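Local atomic coordinates of microcompartments protein (Desulfitobacterium hafniense, PDB entry 3NWG), a protein that probably serves as a shell-building protein of a bacterial microcompartment, carrying two BMC domains in tandem in each chain. Residues 44-49 with 55-60; 106-111 with 126-131. One frame throughout, in Å; residues are numbered along the deposited sequence.

Contact 1: 44-49 with 55-60; sequences VLICGD and SSVTAG
Ile46 points end-on at Ser56: the terminal methyl CD1 is the atom of Ile46 that reaches the helix, lying 3.2 Å from Ser56 OG and 3.4 Å from Ser56 CB, a closeness not to be over-read at 2.7 Å resolution. The torsions explain the reach. CG1 of Ile46 is placed between the backbone N and the carbonyl carbon (chi1 45°), and with chi2 at 140°, some way short of fully extended, CD1 is carried across to the helix while CG2 stays back near the strand. From the helix side, Ser56 also directs its CB at the strand, with OG anti to the backbone N (chi1 -168°). Val57, the next residue, does not aim at the strand, and its CG2 meets the same CD1 at the looser distance of 4.3 Å. The two backbones stand 8.2 Å apart between Ile46 CA and Ser56 CA, a gap spanned by side chains alone, with 98 Å² of surface buried and no hydrogen bond across. This is helix-on-sheet packing inside the first BMC domain, where helix 50-64 comes after strand 42-48 in the chain and folds back over the antiparallel sheet of order 29-36, 42-48, 4-10, 68-74. Ser56 OG has its polar partner in the carbonyl O of Met23 on helix 13-26, and the Met23 side chain also touches Ile46. The buried hydroxyl is thus satisfied by the neighbouring helix, even though a methyl group faces it from the strand.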
loop_
_atom_site.group_PDB
_atom_site.type_symbol
_atom_site.label_atom_id
_atom_site.label_comp_id
_atom_site.label_asym_id
_atom_site.label_seq_id
_atom_site.Cartn_x
_atom_site.Cartn_y
_atom_site.Cartn_z
ATOM N N VAL A 44 5.287 8.441 -21.895
ATOM C CA VAL A 44 4.281 9.464 -21.673
ATOM C C VAL A 44 3.115 9.202 -22.589
ATOM O O VAL A 44 3.279 8.997 -23.795
ATOM C CB VAL A 44 4.832 10.909 -21.874
ATOM C CG1 VAL A 44 3.783 11.947 -21.538
ATOM C CG2 VAL A 44 6.078 11.132 -21.020
ATOM N N LEU A 45 1.939 9.182 -21.980
ATOM C CA LEU A 45 0.681 9.039 -22.695
ATOM C C LEU A 45 -0.197 10.226 -22.364
ATOM O O LEU A 45 -0.369 10.592 -21.197
ATOM C CB LEU A 45 -0.047 7.758 -22.292
ATOM C CG LEU A 45 0.479 6.419 -22.789
ATOM C CD1 LEU A 45 -0.176 5.305 -22.003
ATOM C CD2 LEU A 45 0.195 6.243 -24.272
ATOM N N ILE A 46 -0.774 10.802 -23.407
ATOM C CA ILE A 46 -1.627 11.974 -23.284
ATOM C C ILE A 46 -2.825 11.840 -24.217
ATOM O O ILE A 46 -2.817 11.033 -25.156
ATOM C CB ILE A 46 -0.851 13.239 -23.650
ATOM C CG1 ILE A 46 -0.041 12.975 -24.923
ATOM C CG2 ILE A 46 0.094 13.615 -22.513
ATOM C CD1 ILE A 46 -0.001 14.100 -25.892
ATOM N N CYS A 47 -3.854 12.626 -23.952
ATOM C CA CYS A 47 -5.020 12.621 -24.804
ATOM C C CYS A 47 -5.596 14.031 -24.904
ATOM O O CYS A 47 -5.517 14.815 -23.964
ATOM C CB CYS A 47 -6.067 11.634 -24.270
ATOM S SG CYS A 47 -7.008 12.260 -22.854
ATOM N N GLY A 48 -6.173 14.331 -26.058
ATOM C CA GLY A 48 -6.843 15.604 -26.317
ATOM C C GLY A 48 -7.380 15.554 -27.733
ATOM O O GLY A 48 -7.587 14.468 -28.271
ATOM N N ASP A 49 -7.596 16.715 -28.347
ATOM C CA ASP A 49 -7.980 16.752 -29.750
ATOM C C ASP A 49 -6.794 16.428 -30.649
ATOM O O ASP A 49 -5.646 16.692 -30.300
ATOM C CB ASP A 49 -8.609 18.097 -30.128
ATOM C CG ASP A 49 -10.153 18.080 -30.023
ATOM O OD1 ASP A 49 -10.755 19.193 -29.914
ATOM O OD2 ASP A 49 -10.772 16.968 -30.056
ATOM N N SER A 55 0.668 18.486 -31.402
ATOM C CA SER A 55 1.620 19.513 -30.971
ATOM C C SER A 55 2.388 19.003 -29.764
ATOM O O SER A 55 3.613 19.138 -29.669
ATOM C CB SER A 55 0.893 20.799 -30.604
ATOM O OG SER A 55 0.054 21.225 -31.662
ATOM N N SER A 56 1.636 18.409 -28.847
ATOM C CA SER A 56 2.175 17.840 -27.645
ATOM C C SER A 56 3.237 16.780 -27.976
ATOM O O SER A 56 4.351 16.823 -27.433
ATOM C CB SER A 56 1.027 17.248 -26.852
ATOM O OG SER A 56 1.401 16.899 -25.541
ATOM N N VAL A 57 2.919 15.858 -28.884
ATOM C CA VAL A 57 3.894 14.826 -29.289
ATOM C C VAL A 57 5.157 15.407 -29.967
ATOM O O VAL A 57 6.278 15.018 -29.626
ATOM C CB VAL A 57 3.253 13.700 -30.141
ATOM C CG1 VAL A 57 4.318 12.773 -30.733
ATOM C CG2 VAL A 57 2.255 12.905 -29.301
ATOM N N THR A 58 4.982 16.351 -30.893
ATOM C CA THR A 58 6.122 17.039 -31.497
ATOM C C THR A 58 6.965 17.742 -30.432
ATOM O O THR A 58 8.200 17.681 -30.473
ATOM C CB THR A 58 5.695 18.031 -32.592
ATOM O OG1 THR A 58 5.025 17.321 -33.651
ATOM C CG2 THR A 58 6.925 18.780 -33.167
ATOM N N ALA A 59 6.308 18.373 -29.460
ATOM C CA ALA A 59 7.024 19.051 -28.378
ATOM C C ALA A 59 7.959 18.085 -27.627
ATOM O O ALA A 59 9.131 18.403 -27.387
ATOM C CB ALA A 59 6.053 19.686 -27.428
ATOM N N GLY A 60 7.431 16.911 -27.275
ATOM C CA GLY A 60 8.195 15.910 -26.535
ATOM C C GLY A 60 9.321 15.373 -27.385
ATOM O O GLY A 60 10.450 15.249 -26.918
#

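Contact 2: 106-111 with 126-131; sequences ASLIVA and IRIGMG
Ile126 meets Leu108 through its branch methyl: CG2 of Ile126 lies 3.6 Å from CD2 of Leu108. Both residues point their CB atoms at the opposing segment, yet the side chains pass alongside each other in opposite directions instead of meeting head-on. In Ile126 the chi1 of -71° puts CG2 anti to the backbone N, on the helix side, and Ile126 also touches Val81, Ala84 and Ile85 of helix 79-85. Next along, Arg127 turns its CB away from the helix, and its backbone pairs with Phe137 of strand 136-142. Ile128 then rejoins the contact by its far end, since its CB does not aim at the helix but CD1 comes within 4.2 Å of CD2 of Leu108. One leucine methyl therefore serves both isoleucines, while CA of Leu108 and CA of Ile128 remain 8.4 Å apart. Here a helix lies over strand 122-127, the outermost within this chain of the second BMC domain's antiparallel sheet, and Leu108 reaches Val138 on the adjoining strand too. With three buried hydrocarbon side chains, the contact rests on apolar burial, 122 Å² in all, with no directional bond between the segments.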
loop_
_atom_site.group_PDB
_atom_site.type_symbol
_atom_site.label_atom_id
_atom_site.label_comp_id
_atom_site.label_asym_id
_atom_site.label_seq_id
_atom_site.Cartn_x
_atom_site.Cartn_y
_atom_site.Cartn_z
ATOM N N ALA A 106 2.302 0.840 -28.321
ATOM C CA ALA A 106 1.580 1.327 -29.490
ATOM C C ALA A 106 0.644 0.245 -30.042
ATOM O O ALA A 106 -0.561 0.467 -30.195
ATOM C CB ALA A 106 2.544 1.809 -30.564
ATOM N N SER A 107 1.196 -0.930 -30.327
ATOM C CA SER A 107 0.380 -2.030 -30.812
ATOM C C SER A 107 -0.721 -2.364 -29.815
ATOM O O SER A 107 -1.845 -2.653 -30.216
ATOM C CB SER A 107 1.222 -3.252 -31.123
ATOM O OG SER A 107 2.074 -3.524 -30.036
ATOM N N LEU A 108 -0.440 -2.290 -28.521
ATOM C CA LEU A 108 -1.535 -2.503 -27.583
ATOM C C LEU A 108 -2.657 -1.467 -27.743
ATOM O O LEU A 108 -3.830 -1.837 -27.792
ATOM C CB LEU A 108 -1.084 -2.571 -26.125
ATOM C CG LEU A 108 -2.309 -3.096 -25.366
ATOM C CD1 LEU A 108 -2.376 -4.626 -25.414
ATOM C CD2 LEU A 108 -2.428 -2.550 -23.972
ATOM N N ILE A 109 -2.310 -0.184 -27.825
ATOM C CA ILE A 109 -3.335 0.837 -27.963
ATOM C C ILE A 109 -4.177 0.555 -29.191
ATOM O O ILE A 109 -5.413 0.563 -29.105
ATOM C CB ILE A 109 -2.740 2.245 -28.025
ATOM C CG1 ILE A 109 -2.270 2.668 -26.629
ATOM C CG2 ILE A 109 -3.760 3.254 -28.548
ATOM C CD1 ILE A 109 -1.149 3.703 -26.669
ATOM N N VAL A 110 -3.512 0.280 -30.316
ATOM C CA VAL A 110 -4.211 -0.038 -31.557
ATOM C C VAL A 110 -5.175 -1.229 -31.351
ATOM O O VAL A 110 -6.342 -1.167 -31.767
ATOM C CB VAL A 110 -3.228 -0.345 -32.712
ATOM C CG1 VAL A 110 -3.947 -1.023 -33.853
ATOM C CG2 VAL A 110 -2.582 0.909 -33.211
ATOM N N ALA A 111 -4.690 -2.285 -30.690
ATOM C CA ALA A 111 -5.465 -3.507 -30.484
ATOM C C ALA A 111 -6.658 -3.284 -29.567
ATOM O O ALA A 111 -7.771 -3.729 -29.874
ATOM C CB ALA A 111 -4.592 -4.604 -29.935
ATOM N N ILE A 126 -6.206 -2.178 -18.870
ATOM C CA ILE A 126 -5.046 -2.089 -19.730
ATOM C C ILE A 126 -3.813 -2.008 -18.842
ATOM O O ILE A 126 -3.783 -1.262 -17.868
ATOM C CB ILE A 126 -5.142 -0.871 -20.673
ATOM C CG1 ILE A 126 -6.221 -1.130 -21.736
ATOM C CG2 ILE A 126 -3.791 -0.568 -21.302
ATOM C CD1 ILE A 126 -6.535 0.052 -22.664
ATOM N N ARG A 127 -2.800 -2.796 -19.161
ATOM C CA ARG A 127 -1.568 -2.703 -18.415
ATOM C C ARG A 127 -0.419 -2.393 -19.338
ATOM O O ARG A 127 0.044 -3.241 -20.092
ATOM C CB ARG A 127 -1.311 -3.969 -17.600
ATOM C CG ARG A 127 -2.335 -4.215 -16.500
ATOM C CD ARG A 127 -1.908 -3.659 -15.158
ATOM N NE ARG A 127 -2.357 -4.566 -14.102
ATOM C CZ ARG A 127 -1.597 -5.508 -13.535
ATOM N NH1 ARG A 127 -2.109 -6.294 -12.592
ATOM N NH2 ARG A 127 -0.323 -5.668 -13.903
ATOM N N ILE A 128 -0.007 -1.135 -19.282
ATOM C CA ILE A 128 1.216 -0.645 -19.890
ATOM C C ILE A 128 2.390 -0.971 -18.948
ATOM O O ILE A 128 2.270 -0.805 -17.731
ATOM C CB ILE A 128 1.071 0.881 -20.109
ATOM C CG1 ILE A 128 0.678 1.188 -21.549
ATOM C CG2 ILE A 128 2.347 1.631 -19.784
ATOM C CD1 ILE A 128 -0.695 0.716 -21.948
ATOM N N GLY A 129 3.511 -1.446 -19.484
ATOM C CA GLY A 129 4.679 -1.710 -18.632
ATOM C C GLY A 129 5.096 -3.174 -18.575
ATOM O O GLY A 129 5.618 -3.699 -19.565
HETATM N N MSE A 130 4.931 -3.841 -17.425
HETATM C CA MSE A 130 4.613 -3.226 -16.125
HETATM C C MSE A 130 5.639 -3.759 -15.110
HETATM O O MSE A 130 5.315 -3.968 -13.931
HETATM C CB MSE A 130 3.191 -3.577 -15.627
HETATM C CG MSE A 130 2.228 -4.243 -16.632
HETATM SE SE MSE A 130 2.447 -6.195 -16.975
HETATM C CE MSE A 130 2.437 -6.905 -15.137
ATOM N N GLY A 131 6.866 -3.996 -15.576
ATOM C CA GLY A 131 7.894 -4.659 -14.767
ATOM C C GLY A 131 7.915 -6.182 -14.940
ATOM O O GLY A 131 7.510 -6.916 -14.026
#

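From the N terminus, contact 1 comes first: it closes a short loop of five residues, all helical, and ties strand 42-48 to the helix that follows it. Contact 2 closes a longer loop of fourteen residues between helix 105-117 and strand 122-127. The loops follow in series, neither nested nor crossed, one in each BMC domain. Their centres are about 17 Å apart, but the segments meet: CD2 of Leu45 lies 3.7 Å from CD1 of Ile109, and CD1 of Leu45 is 4.2 Å from CG1 of Ile128. Strand 42-48 thus belongs both to the first domain's helix-sheet packing and to the interface between the tandem domains.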